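Local coordinates for protein SidF, inhibitor of growth family, member 3 (Legionella pneumophila subsp. pneumophila, PDB 4FYE) that removes phosphate from phosphoinositide lipids, probably at the 3-position of the inositol ring, through its N-terminal phosphatase domain, at residues Ile202-Cys207 with Ala705-Ala710; Glu7-Tyr12 with Met246-Ala251; Leu656-Val661 with Arg698-Ile703. The protein carries 1 engineered substitution. All blocks are in the same frame, centred on the assembly; numbering follows the deposited sequence.

Contact 1: residues Ile202-Cys207 with Ala705-Ala710; sequences IMYIPC and ALHHTA
Tyr204 turns one edge of its phenol ring, the CD2-CE2 side, toward His707, and these two buried side chains make the whole of the contact. His707 ND1 lies 3.5 Å from Tyr204 CD2, close to the plane of the phenol ring, and CG of the histidine sits in that plane as well. The methylene takes part too: His707 CB is 3.7 Å from Tyr204 CD2, so the tyrosine edge meets the root of the imidazole as well as its near nitrogen. The two ring planes stand at 79° with their centroids 5.4 Å apart. Relative to the imidazole, the tyrosine edge arrives obliquely. In Tyr204 the ring swings away from the carbonyl carbon (chi1 -79°), on a CB that already points at the helix; His707 answers by extending CG away from its own backbone N (chi1 156°).

The tyrosine belongs to strand 199-206 of a mixed six-stranded sheet and the histidine to helix 701-712, which packs on one face of that sheet. On the other face, helix 9-16 touches Met203 and Ile205, giving a layered alpha/beta arrangement with the strand in the middle. At the other end of the phenol ring, Tyr204 OH is hydrogen-bonded to Gln654, which helps fix it, while His707 also packs on Asn650.

Within the helix, Thr709 bends its hydroxyl back onto the preceding turn. Ala705 O receives Thr709 OG1 at 2.8 Å and Thr709 N at 3.0 Å, and the two donors approach from opposite faces of the carbonyl plane.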
ATOM      1  N   ILE A 202     -11.533  -9.122  -0.890  1.00 38.96           N
ATOM      2  CA  ILE A 202     -10.323  -8.356  -0.828  1.00 41.54           C
ATOM      3  C   ILE A 202      -9.416  -9.027   0.199  1.00 43.90           C
ATOM      4  O   ILE A 202      -9.872  -9.372   1.285  1.00 40.97           O
ATOM      5  CB  ILE A 202     -10.571  -6.931  -0.293  1.00 44.32           C
ATOM      6  CG1 ILE A 202     -11.647  -6.204  -1.071  1.00 42.90           C
ATOM      7  CG2 ILE A 202      -9.259  -6.117  -0.364  1.00 43.24           C
ATOM      8  CD1 ILE A 202     -12.229  -5.076  -0.258  1.00 41.72           C
ATOM      9  N   MET A 203      -8.126  -9.142  -0.113  1.00 41.21           N
ATOM     10  CA  MET A 203      -7.207  -9.698   0.847  1.00 40.36           C
ATOM     11  C   MET A 203      -5.888  -8.935   0.901  1.00 39.18           C
ATOM     12  O   MET A 203      -5.593  -8.186   0.012  1.00 40.83           O
ATOM     13  CB  MET A 203      -6.970 -11.158   0.560  1.00 46.82           C
ATOM     14  CG  MET A 203      -6.722 -11.483  -0.890  1.00 41.88           C
ATOM     15  SD  MET A 203      -6.254 -13.253  -0.982  1.00 48.74           S
ATOM     16  CE  MET A 203      -7.807 -14.150  -1.154  1.00 37.46           C
ATOM     17  N   TYR A 204      -5.186  -9.048   2.020  1.00 39.76           N
ATOM     18  CA  TYR A 204      -3.908  -8.471   2.273  1.00 37.78           C
ATOM     19  C   TYR A 204      -3.095  -9.694   2.584  1.00 38.79           C
ATOM     20  O   TYR A 204      -3.438 -10.477   3.521  1.00 40.40           O
ATOM     21  CB  TYR A 204      -3.918  -7.468   3.471  1.00 43.47           C
ATOM     22  CG  TYR A 204      -4.481  -6.045   3.193  1.00 45.98           C
ATOM     23  CD1 TYR A 204      -5.205  -5.750   2.063  1.00 48.73           C
ATOM     24  CD2 TYR A 204      -4.299  -5.029   4.092  1.00 52.80           C
ATOM     25  CE1 TYR A 204      -5.693  -4.471   1.814  1.00 53.39           C
ATOM     26  CE2 TYR A 204      -4.825  -3.745   3.884  1.00 47.78           C
ATOM     27  CZ  TYR A 204      -5.507  -3.459   2.750  1.00 50.99           C
ATOM     28  OH  TYR A 204      -6.017  -2.179   2.558  1.00 45.85           O
ATOM     29  N   ILE A 205      -2.090  -9.930   1.720  1.00 37.08           N
ATOM     30  CA  ILE A 205      -1.177 -11.000   1.901  1.00 36.23           C
ATOM     31  C   ILE A 205       0.131 -10.342   2.259  1.00 38.54           C
ATOM     32  O   ILE A 205       0.616  -9.504   1.542  1.00 41.55           O
ATOM     33  CB  ILE A 205      -1.015 -11.821   0.642  1.00 38.25           C
ATOM     34  CG1 ILE A 205      -2.350 -12.395   0.171  1.00 35.38           C
ATOM     35  CG2 ILE A 205      -0.043 -12.986   0.887  1.00 40.44           C
ATOM     36  CD1 ILE A 205      -2.246 -12.809  -1.306  1.00 34.11           C
ATOM     37  N   PRO A 206       0.678 -10.680   3.406  1.00 43.17           N
ATOM     38  CA  PRO A 206       1.913 -10.030   3.835  1.00 42.14           C
ATOM     39  C   PRO A 206       3.026 -10.412   2.871  1.00 47.01           C
ATOM     40  O   PRO A 206       3.210 -11.573   2.528  1.00 47.54           O
ATOM     41  CB  PRO A 206       2.234 -10.711   5.146  1.00 44.52           C
ATOM     42  CG  PRO A 206       1.050 -11.543   5.509  1.00 44.40           C
ATOM     43  CD  PRO A 206       0.310 -11.837   4.253  1.00 47.33           C
ATOM     44  N   CYS A 207       3.829  -9.462   2.484  1.00 49.52           N
ATOM     45  CA  CYS A 207       4.929  -9.855   1.687  1.00 56.14           C
ATOM     46  C   CYS A 207       6.133  -9.156   2.193  1.00 58.07           C
ATOM     47  O   CYS A 207       6.045  -8.339   3.103  1.00 63.12           O
ATOM     48  CB  CYS A 207       4.673  -9.438   0.238  1.00 55.58           C
ATOM     49  SG  CYS A 207       4.377  -7.686   0.162  1.00 60.42           S
ATOM     50  N   ALA A 705      -9.901  -2.466   9.381  1.00 36.92           N
ATOM     51  CA  ALA A 705      -9.850  -2.647  10.814  1.00 35.86           C
ATOM     52  C   ALA A 705      -9.072  -3.917  11.154  1.00 37.33           C
ATOM     53  O   ALA A 705      -8.359  -3.976  12.183  1.00 39.76           O
ATOM     54  CB  ALA A 705     -11.231  -2.639  11.432  1.00 31.28           C
ATOM     55  N   LEU A 706      -9.153  -4.899  10.259  1.00 36.88           N
ATOM     56  CA  LEU A 706      -8.378  -6.152  10.414  1.00 41.49           C
ATOM     57  C   LEU A 706      -6.886  -5.927  10.302  1.00 42.17           C
ATOM     58  O   LEU A 706      -6.137  -6.391  11.130  1.00 42.61           O
ATOM     59  CB  LEU A 706      -8.746  -7.109   9.285  1.00 38.41           C
ATOM     60  CG  LEU A 706      -9.773  -8.158   9.607  1.00 40.77           C
ATOM     61  CD1 LEU A 706      -9.607  -9.310   8.621  1.00 39.94           C
ATOM     62  CD2 LEU A 706      -9.460  -8.687  11.021  1.00 43.93           C
ATOM     63  N   HIS A 707      -6.490  -5.216   9.228  1.00 39.80           N
ATOM     64  CA  HIS A 707      -5.114  -4.823   8.967  1.00 39.88           C
ATOM     65  C   HIS A 707      -4.603  -4.059  10.155  1.00 42.51           C
ATOM     66  O   HIS A 707      -3.548  -4.407  10.645  1.00 41.12           O
ATOM     67  CB  HIS A 707      -5.015  -4.072   7.637  1.00 41.87           C
ATOM     68  CG  HIS A 707      -3.830  -3.154   7.515  1.00 47.68           C
ATOM     69  ND1 HIS A 707      -2.699  -3.517   6.871  1.00 54.91           N
ATOM     70  CD2 HIS A 707      -3.621  -1.856   7.983  1.00 53.48           C
ATOM     71  CE1 HIS A 707      -1.795  -2.513   6.948  1.00 60.58           C
ATOM     72  NE2 HIS A 707      -2.353  -1.499   7.636  1.00 59.24           N
ATOM     73  N   HIS A 708      -5.361  -3.067  10.668  1.00 38.61           N
ATOM     74  CA  HIS A 708      -4.934  -2.299  11.853  1.00 36.61           C
ATOM     75  C   HIS A 708      -4.709  -3.155  13.091  1.00 35.02           C
ATOM     76  O   HIS A 708      -3.795  -2.908  13.904  1.00 39.08           O
ATOM     77  CB  HIS A 708      -5.944  -1.165  12.142  1.00 35.71           C
ATOM     78  CG  HIS A 708      -5.390  -0.035  13.013  1.00 39.45           C
ATOM     79  ND1 HIS A 708      -5.307  -0.118  14.394  1.00 40.49           N
ATOM     80  CD2 HIS A 708      -4.937   1.224  12.672  1.00 35.48           C
ATOM     81  CE1 HIS A 708      -4.793   1.029  14.883  1.00 36.03           C
ATOM     82  NE2 HIS A 708      -4.600   1.870  13.840  1.00 41.09           N
ATOM     83  N   THR A 709      -5.543  -4.171  13.266  1.00 34.17           N
ATOM     84  CA  THR A 709      -5.416  -5.060  14.413  1.00 38.86           C
ATOM     85  C   THR A 709      -4.107  -5.854  14.337  1.00 40.43           C
ATOM     86  O   THR A 709      -3.328  -5.870  15.295  1.00 47.75           O
ATOM     87  CB  THR A 709      -6.654  -5.965  14.539  1.00 38.63           C
ATOM     88  OG1 THR A 709      -7.795  -5.102  14.643  1.00 40.39           O
ATOM     89  CG2 THR A 709      -6.582  -6.828  15.804  1.00 36.12           C
ATOM     90  N   ALA A 710      -3.883  -6.497  13.213  1.00 38.11           N
ATOM     91  CA  ALA A 710      -2.594  -7.159  12.907  1.00 44.95           C
ATOM     92  C   ALA A 710      -1.369  -6.243  13.064  1.00 44.75           C
ATOM     93  O   ALA A 710      -0.312  -6.683  13.485  1.00 45.98           O
ATOM     94  CB  ALA A 710      -2.616  -7.717  11.486  1.00 36.62           C
TER

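Contact 2: residues Glu7-Tyr12 with Met246-Ala251; sequences ENIETY and MARMIA
The first turn of helix 9-16 rests against strand 247-254, with the CA atoms of Ile9 and Ile250 as the nearest backbone pair, 9.2 Å apart. This is helix-on-sheet packing in an alpha/beta fold: the strand belongs to the mixed six-stranded sheet, and the N-terminal helix lies across one face of it. Asn8 occupies the N-cap position, and its carbonyl oxygen accepts Tyr12 N to close the opening turn.

Ile9 carries the contact from the helix side and reaches two strand residues that lie on the same side of the sheet. Its CG1 presses on the guanidinium of Arg248, 3.2 Å from NH2 and 3.6 Å from CZ, which is tight for a methylene. Ile9 CD1 stands over one face of the same group, 4.0 Å above the plane and offset toward the rim. Arg248 gets there by running out opposite its backbone N and then folding at the next bond (chi2 80°), so that the guanidinium comes round to meet the isoleucine. Its polar edge is engaged elsewhere: NE makes a salt bridge with Asp265 and NH1 one with Asp311, whose backbone is in turn hydrogen-bonded to that of Ile9, and NH2 too has a hydrogen bond outside the two segments. The two carboxylates probably hold the buried charge and limit the rotation of the flat group.

Ile250, two residues along the strand, approaches Ile9 from the opposite direction, and the side chains meet tip to tip, CD1 of Ile9 lying 4.0 Å from CD1 of Ile250.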
ATOM      1  N   GLU A   7       4.432 -19.731  -5.664  1.00 78.02           N
ATOM      2  CA  GLU A   7       3.288 -20.210  -6.396  1.00 70.02           C
ATOM      3  C   GLU A   7       2.663 -19.047  -7.141  1.00 57.35           C
ATOM      4  O   GLU A   7       2.817 -17.896  -6.798  1.00 55.69           O
ATOM      5  CB  GLU A   7       2.280 -20.814  -5.405  1.00 77.29           C
ATOM      6  CG  GLU A   7       1.105 -21.561  -6.015  1.00 82.56           C
ATOM      7  CD  GLU A   7       1.526 -22.815  -6.762  1.00 90.43           C
ATOM      8  OE1 GLU A   7       1.675 -22.709  -8.007  1.00 86.12           O
ATOM      9  OE2 GLU A   7       1.703 -23.883  -6.102  1.00 91.31           O
ATOM     10  N   ASN A   8       1.944 -19.379  -8.177  1.00 57.36           N
ATOM     11  CA  ASN A   8       1.276 -18.418  -8.991  1.00 56.45           C
ATOM     12  C   ASN A   8       0.227 -17.709  -8.119  1.00 53.89           C
ATOM     13  O   ASN A   8      -0.452 -18.358  -7.347  1.00 56.74           O
ATOM     14  CB  ASN A   8       0.647 -19.176 -10.144  1.00 54.88           C
ATOM     15  CG  ASN A   8      -0.219 -18.316 -10.979  1.00 59.14           C
ATOM     16  OD1 ASN A   8       0.255 -17.676 -11.916  1.00 67.41           O
ATOM     17  ND2 ASN A   8      -1.491 -18.259 -10.643  1.00 59.99           N
ATOM     18  N   ILE A   9       0.125 -16.382  -8.227  1.00 51.69           N
ATOM     19  CA  ILE A   9      -0.759 -15.608  -7.380  1.00 48.55           C
ATOM     20  C   ILE A   9      -2.217 -16.105  -7.505  1.00 51.32           C
ATOM     21  O   ILE A   9      -2.880 -16.346  -6.488  1.00 48.36           O
ATOM     22  CB  ILE A   9      -0.607 -14.100  -7.690  1.00 48.41           C
ATOM     23  CG1 ILE A   9      -0.396 -13.266  -6.419  1.00 50.15           C
ATOM     24  CG2 ILE A   9      -1.597 -13.552  -8.738  1.00 42.43           C
ATOM     25  CD1 ILE A   9      -1.276 -13.537  -5.242  1.00 43.81           C
ATOM     26  N   GLU A  10      -2.694 -16.309  -8.738  1.00 49.69           N
ATOM     27  CA  GLU A  10      -4.044 -16.739  -8.925  1.00 53.25           C
ATOM     28  C   GLU A  10      -4.269 -18.081  -8.258  1.00 60.19           C
ATOM     29  O   GLU A  10      -5.322 -18.268  -7.603  1.00 63.47           O
ATOM     30  CB  GLU A  10      -4.458 -16.829 -10.404  1.00 55.79           C
ATOM     31  CG  GLU A  10      -5.959 -17.052 -10.512  1.00 61.14           C
ATOM     32  CD  GLU A  10      -6.519 -17.331 -11.924  1.00 76.16           C
ATOM     33  OE1 GLU A  10      -7.510 -18.129 -12.033  1.00 74.13           O
ATOM     34  OE2 GLU A  10      -5.993 -16.747 -12.912  1.00 81.99           O
ATOM     35  N   THR A  11      -3.331 -19.030  -8.398  1.00 55.80           N
ATOM     36  CA  THR A  11      -3.635 -20.338  -7.819  1.00 59.98           C
ATOM     37  C   THR A  11      -3.630 -20.202  -6.287  1.00 54.55           C
ATOM     38  O   THR A  11      -4.539 -20.646  -5.597  1.00 51.93           O
ATOM     39  CB  THR A  11      -2.764 -21.518  -8.322  1.00 66.94           C
ATOM     40  OG1 THR A  11      -1.690 -21.705  -7.411  1.00 79.98           O
ATOM     41  CG2 THR A  11      -2.219 -21.316  -9.736  1.00 59.76           C
ATOM     42  N   TYR A  12      -2.630 -19.537  -5.754  1.00 50.77           N
ATOM     43  CA  TYR A  12      -2.696 -19.210  -4.344  1.00 50.13           C
ATOM     44  C   TYR A  12      -3.999 -18.538  -3.849  1.00 48.56           C
ATOM     45  O   TYR A  12      -4.587 -18.971  -2.853  1.00 51.26           O
ATOM     46  CB  TYR A  12      -1.506 -18.401  -3.925  1.00 47.27           C
ATOM     47  CG  TYR A  12      -1.349 -18.242  -2.436  1.00 49.50           C
ATOM     48  CD1 TYR A  12      -1.475 -19.327  -1.546  1.00 54.70           C
ATOM     49  CD2 TYR A  12      -1.014 -17.025  -1.911  1.00 48.05           C
ATOM     50  CE1 TYR A  12      -1.281 -19.171  -0.168  1.00 50.42           C
ATOM     51  CE2 TYR A  12      -0.794 -16.857  -0.553  1.00 48.96           C
ATOM     52  CZ  TYR A  12      -0.928 -17.921   0.313  1.00 53.41           C
ATOM     53  OH  TYR A  12      -0.733 -17.675   1.659  1.00 62.05           O
ATOM     54  N   MET A 246       4.203  -4.002   4.731  1.00 71.12           N
ATOM     55  CA  MET A 246       4.033  -4.273   3.282  1.00 54.75           C
ATOM     56  C   MET A 246       3.186  -5.474   3.047  1.00 47.55           C
ATOM     57  O   MET A 246       3.512  -6.584   3.451  1.00 51.85           O
ATOM     58  CB  MET A 246       5.331  -4.407   2.487  1.00 55.88           C
ATOM     59  CG  MET A 246       5.177  -3.966   1.050  1.00 51.63           C
ATOM     60  SD  MET A 246       6.748  -3.771   0.208  0.59 46.54           S
ATOM     61  CE  MET A 246       6.113  -3.624  -1.462  1.00 44.20           C
ATOM     62  N   ALA A 247       2.086  -5.252   2.362  1.00 39.75           N
ATOM     63  CA  ALA A 247       1.242  -6.353   2.005  1.00 39.13           C
ATOM     64  C   ALA A 247       0.831  -6.248   0.536  1.00 39.45           C
ATOM     65  O   ALA A 247       0.751  -5.140  -0.041  1.00 47.84           O
ATOM     66  CB  ALA A 247      -0.023  -6.326   2.892  1.00 38.59           C
ATOM     67  N   ARG A 248       0.506  -7.394  -0.026  1.00 34.97           N
ATOM     68  CA  ARG A 248       0.085  -7.501  -1.378  1.00 37.90           C
ATOM     69  C   ARG A 248      -1.438  -7.437  -1.256  1.00 38.97           C
ATOM     70  O   ARG A 248      -2.059  -8.197  -0.482  1.00 41.20           O
ATOM     71  CB  ARG A 248       0.506  -8.869  -1.930  1.00 34.69           C
ATOM     72  CG  ARG A 248       0.001  -9.165  -3.345  1.00 34.15           C
ATOM     73  CD  ARG A 248       0.944  -8.434  -4.373  1.00 38.05           C
ATOM     74  NE  ARG A 248       0.621  -8.929  -5.681  1.00 38.89           N
ATOM     75  CZ  ARG A 248       1.140 -10.038  -6.191  1.00 41.98           C
ATOM     76  NH1 ARG A 248       2.071 -10.690  -5.511  1.00 43.92           N
ATOM     77  NH2 ARG A 248       0.727 -10.484  -7.380  1.00 41.08           N
ATOM     78  N   MET A 249      -2.027  -6.549  -2.022  1.00 36.30           N
ATOM     79  CA  MET A 249      -3.461  -6.324  -1.993  1.00 40.34           C
ATOM     80  C   MET A 249      -4.109  -6.875  -3.279  1.00 44.00           C
ATOM     81  O   MET A 249      -3.787  -6.444  -4.392  1.00 43.36           O
ATOM     82  CB  MET A 249      -3.739  -4.851  -1.880  1.00 38.76           C
ATOM     83  CG  MET A 249      -5.203  -4.495  -1.898  1.00 51.90           C
ATOM     84  SD  MET A 249      -5.439  -2.838  -1.164  0.86 60.44           S
ATOM     85  CE  MET A 249      -5.187  -1.908  -2.648  1.00 53.94           C
ATOM     86  N   ILE A 250      -4.991  -7.850  -3.110  1.00 39.21           N
ATOM     87  CA  ILE A 250      -5.686  -8.462  -4.201  1.00 37.22           C
ATOM     88  C   ILE A 250      -7.198  -8.321  -3.967  1.00 38.78           C
ATOM     89  O   ILE A 250      -7.680  -8.565  -2.878  1.00 43.83           O
ATOM     90  CB  ILE A 250      -5.420  -9.926  -4.198  1.00 36.23           C
ATOM     91  CG1 ILE A 250      -3.928 -10.197  -4.052  1.00 35.69           C
ATOM     92  CG2 ILE A 250      -6.001 -10.523  -5.468  1.00 36.09           C
ATOM     93  CD1 ILE A 250      -3.161  -9.954  -5.328  1.00 36.75           C
ATOM     94  N   ALA A 251      -7.948  -7.983  -5.009  1.00 39.76           N
ATOM     95  CA  ALA A 251      -9.395  -7.910  -4.907  1.00 40.78           C
ATOM     96  C   ALA A 251      -9.944  -8.584  -6.137  1.00 42.05           C
ATOM     97  O   ALA A 251      -9.385  -8.453  -7.214  1.00 45.44           O
ATOM     98  CB  ALA A 251      -9.841  -6.462  -4.862  1.00 40.55           C
TER

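Contact 3: residues Leu656-Val661 with Arg698-Ile703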
ATOM      1  N   LEU A 656      -6.535   5.718   0.930  1.00 37.27           N
ATOM      2  CA  LEU A 656      -6.266   5.739  -0.463  1.00 35.23           C
ATOM      3  C   LEU A 656      -6.501   4.296  -1.011  1.00 38.28           C
ATOM      4  O   LEU A 656      -7.151   4.144  -2.072  1.00 38.29           O
ATOM      5  CB  LEU A 656      -4.838   6.232  -0.720  1.00 33.47           C
ATOM      6  CG  LEU A 656      -4.509   6.241  -2.203  1.00 36.09           C
ATOM      7  CD1 LEU A 656      -5.318   7.240  -3.104  1.00 32.28           C
ATOM      8  CD2 LEU A 656      -3.029   6.450  -2.271  1.00 35.76           C
ATOM      9  N   ALA A 657      -6.011   3.252  -0.313  1.00 33.45           N
ATOM     10  CA  ALA A 657      -6.239   1.868  -0.816  1.00 34.35           C
ATOM     11  C   ALA A 657      -7.740   1.564  -0.962  1.00 38.47           C
ATOM     12  O   ALA A 657      -8.160   0.867  -1.921  1.00 40.84           O
ATOM     13  CB  ALA A 657      -5.533   0.817   0.057  1.00 29.22           C
ATOM     14  N   GLN A 658      -8.560   2.144  -0.070  1.00 35.35           N
ATOM     15  CA  GLN A 658     -10.010   1.948  -0.092  1.00 34.31           C
ATOM     16  C   GLN A 658     -10.611   2.591  -1.344  1.00 38.84           C
ATOM     17  O   GLN A 658     -11.500   2.034  -1.983  1.00 41.33           O
ATOM     18  CB  GLN A 658     -10.663   2.617   1.149  1.00 37.16           C
ATOM     19  CG  GLN A 658     -12.195   2.807   1.036  1.00 38.34           C
ATOM     20  CD  GLN A 658     -12.942   3.429   2.291  1.00 42.10           C
ATOM     21  OE1 GLN A 658     -14.169   3.701   2.218  1.00 52.07           O
ATOM     22  NE2 GLN A 658     -12.248   3.677   3.381  1.00 33.57           N
ATOM     23  N   LYS A 659     -10.180   3.802  -1.669  1.00 37.06           N
ATOM     24  CA  LYS A 659     -10.625   4.464  -2.892  1.00 38.93           C
ATOM     25  C   LYS A 659     -10.213   3.643  -4.133  1.00 41.27           C
ATOM     26  O   LYS A 659     -11.000   3.455  -5.069  1.00 47.50           O
ATOM     27  CB  LYS A 659      -9.998   5.867  -2.901  1.00 42.19           C
ATOM     28  CG  LYS A 659     -10.961   7.030  -2.798  1.00 44.97           C
ATOM     29  CD  LYS A 659     -11.712   7.137  -1.517  1.00 46.55           C
ATOM     30  CE  LYS A 659     -12.633   8.373  -1.488  1.00 47.95           C
ATOM     31  NZ  LYS A 659     -14.092   8.169  -1.876  1.00 50.52           N
ATOM     32  N   ILE A 660      -9.010   3.079  -4.158  1.00 39.01           N
ATOM     33  CA  ILE A 660      -8.564   2.419  -5.400  1.00 34.66           C
ATOM     34  C   ILE A 660      -9.245   1.074  -5.513  1.00 36.03           C
ATOM     35  O   ILE A 660      -9.681   0.699  -6.604  1.00 37.19           O
ATOM     36  CB  ILE A 660      -7.047   2.183  -5.360  1.00 35.70           C
ATOM     37  CG1 ILE A 660      -6.328   3.520  -5.452  1.00 37.01           C
ATOM     38  CG2 ILE A 660      -6.602   1.265  -6.474  1.00 36.87           C
ATOM     39  CD1 ILE A 660      -4.986   3.496  -4.758  1.00 35.65           C
ATOM     40  N   VAL A 661      -9.338   0.320  -4.402  1.00 37.22           N
ATOM     41  CA  VAL A 661      -9.877  -1.016  -4.509  1.00 38.50           C
ATOM     42  C   VAL A 661     -11.359  -0.855  -4.810  1.00 38.80           C
ATOM     43  O   VAL A 661     -11.884  -1.582  -5.628  1.00 39.45           O
ATOM     44  CB  VAL A 661      -9.741  -1.888  -3.233  1.00 42.75           C
ATOM     45  CG1 VAL A 661      -9.847  -3.332  -3.595  1.00 45.02           C
ATOM     46  CG2 VAL A 661      -8.399  -1.746  -2.625  1.00 52.19           C
ATOM     47  N   ARG A 698     -19.537   0.836   2.069  1.00 41.83           N
ATOM     48  CA  ARG A 698     -19.753   0.351   3.404  1.00 42.76           C
ATOM     49  C   ARG A 698     -18.951  -0.887   3.625  1.00 42.84           C
ATOM     50  O   ARG A 698     -18.515  -1.156   4.736  1.00 46.07           O
ATOM     51  CB  ARG A 698     -21.234   0.106   3.694  1.00 45.81           C
ATOM     52  CG  ARG A 698     -21.988   1.403   3.934  1.00 41.66           C
ATOM     53  CD  ARG A 698     -23.412   1.132   4.242  1.00 42.11           C
ATOM     54  NE  ARG A 698     -24.120   2.355   4.620  1.00 44.07           N
ATOM     55  CZ  ARG A 698     -25.445   2.401   4.862  1.00 45.26           C
ATOM     56  NH1 ARG A 698     -26.170   1.297   4.718  1.00 41.19           N
ATOM     57  NH2 ARG A 698     -26.050   3.552   5.253  1.00 45.65           N
ATOM     58  N   GLU A 699     -18.620  -1.587   2.572  1.00 42.49           N
ATOM     59  CA  GLU A 699     -17.964  -2.882   2.785  1.00 45.54           C
ATOM     60  C   GLU A 699     -16.486  -2.673   3.161  1.00 50.33           C
ATOM     61  O   GLU A 699     -15.923  -3.435   3.959  1.00 54.67           O
ATOM     62  CB  GLU A 699     -18.051  -3.770   1.542  1.00 49.05           C
ATOM     63  CG  GLU A 699     -19.440  -4.215   1.079  1.00 45.44           C
ATOM     64  CD  GLU A 699     -20.137  -5.082   2.105  1.00 50.11           C
ATOM     65  OE1 GLU A 699     -21.314  -5.362   1.882  1.00 50.79           O
ATOM     66  OE2 GLU A 699     -19.543  -5.470   3.148  1.00 50.84           O
ATOM     67  N   LEU A 700     -15.887  -1.620   2.610  1.00 45.91           N
ATOM     68  CA  LEU A 700     -14.426  -1.475   2.550  1.00 40.24           C
ATOM     69  C   LEU A 700     -13.710  -1.142   3.862  1.00 38.81           C
ATOM     70  O   LEU A 700     -12.492  -1.227   3.948  1.00 36.43           O
ATOM     71  CB  LEU A 700     -14.064  -0.472   1.465  1.00 37.61           C
ATOM     72  CG  LEU A 700     -14.900  -0.787   0.231  1.00 38.79           C
ATOM     73  CD1 LEU A 700     -14.791   0.365  -0.751  1.00 35.84           C
ATOM     74  CD2 LEU A 700     -14.410  -2.087  -0.396  1.00 38.44           C
ATOM     75  N   THR A 701     -14.402  -0.805   4.937  1.00 42.22           N
ATOM     76  CA  THR A 701     -13.592  -0.472   6.161  1.00 38.10           C
ATOM     77  C   THR A 701     -13.215  -1.707   6.917  1.00 38.18           C
ATOM     78  O   THR A 701     -12.320  -1.707   7.805  1.00 44.74           O
ATOM     79  CB  THR A 701     -14.306   0.481   7.096  1.00 38.50           C
ATOM     80  OG1 THR A 701     -15.725   0.278   6.923  1.00 44.76           O
ATOM     81  CG2 THR A 701     -13.913   1.943   6.711  1.00 38.79           C
ATOM     82  N   THR A 702     -13.836  -2.800   6.551  1.00 34.88           N
ATOM     83  CA  THR A 702     -13.634  -3.976   7.366  1.00 37.74           C
ATOM     84  C   THR A 702     -12.233  -4.578   7.271  1.00 38.65           C
ATOM     85  O   THR A 702     -11.639  -4.881   8.306  1.00 39.23           O
ATOM     86  CB  THR A 702     -14.870  -4.936   7.415  1.00 37.55           C
ATOM     87  OG1 THR A 702     -14.608  -6.119   6.729  1.00 55.40           O
ATOM     88  CG2 THR A 702     -16.088  -4.304   6.888  1.00 35.15           C
ATOM     89  N   ILE A 703     -11.661  -4.638   6.063  1.00 39.10           N
ATOM     90  CA  ILE A 703     -10.266  -5.075   5.866  1.00 34.63           C
ATOM     91  C   ILE A 703      -9.300  -4.106   6.561  1.00 40.06           C
ATOM     92  O   ILE A 703      -8.293  -4.564   7.083  1.00 37.94           O
ATOM     93  CB  ILE A 703      -9.909  -5.291   4.351  1.00 38.10           C
ATOM     94  CG1 ILE A 703      -8.706  -6.218   4.169  1.00 39.37           C
ATOM     95  CG2 ILE A 703      -9.625  -3.981   3.587  1.00 34.70           C
ATOM     96  CD1 ILE A 703      -9.045  -7.659   4.393  1.00 37.29           C
TER
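Gln658 lays its aliphatic stem across Leu700, its CG 3.8 Å from Leu700 CB and 4.0 Å from Leu700 CD1. The two side chains run at a slant to each other. The glutamine leaves helix 652-668 with CG opposite the backbone N (chi1 164°) and stays extended beyond it, which carries the methylenes past the leucine and brings the amide end beside the CG2 methyl of Thr701, both side chains pointing the same way. Leu700 CD1 also reaches back to the helix backbone, 3.9 Å from Gln658 O.

Leu700 lies about where helix 692-699 passes into helix 701-712, and directs its CB toward helix 652-668. The contact therefore joins one helix to the passage between two others. Next to Gln658, Lys659 faces away, giving its NZ to the carbonyl of Asn726 and making a cation-pi contact with Phe727.

No hydrogen bond crosses between the two segments. Although one partner is a glutamine, its stem packs on Leu700 CB and CD1 while the amide end lies beside the Thr701 methyl, so the contact itself is non-directional and any hydrogen bonding of that amide must come from outside the two segments.

In the fold
Contacts 1 and 2 share the six-stranded sheet, where strands 199-206 and 247-254 are neighbours: Ile205 O lies 2.6 Å from Arg248 N, a probable hydrogen bond, and the contact centres are about 12 Å apart. Contact 3 sits about 12 Å from contact 1, centre to centre, and shares helix 701-712 with it; Ile202 CD1 meets Leu700 CD2 at 3.7 Å. Contacts 2 and 3 are more distant, about 17 Å between centres, yet Ala251 CB touches Val661 CG1 at 3.4 Å. The loop before helix 652-668 of contact 3 and the helix start probably form the CX5R P-loop, here with serine for the cysteine, probably the engineered substitution; its Asn650 touches His707 of contact 1.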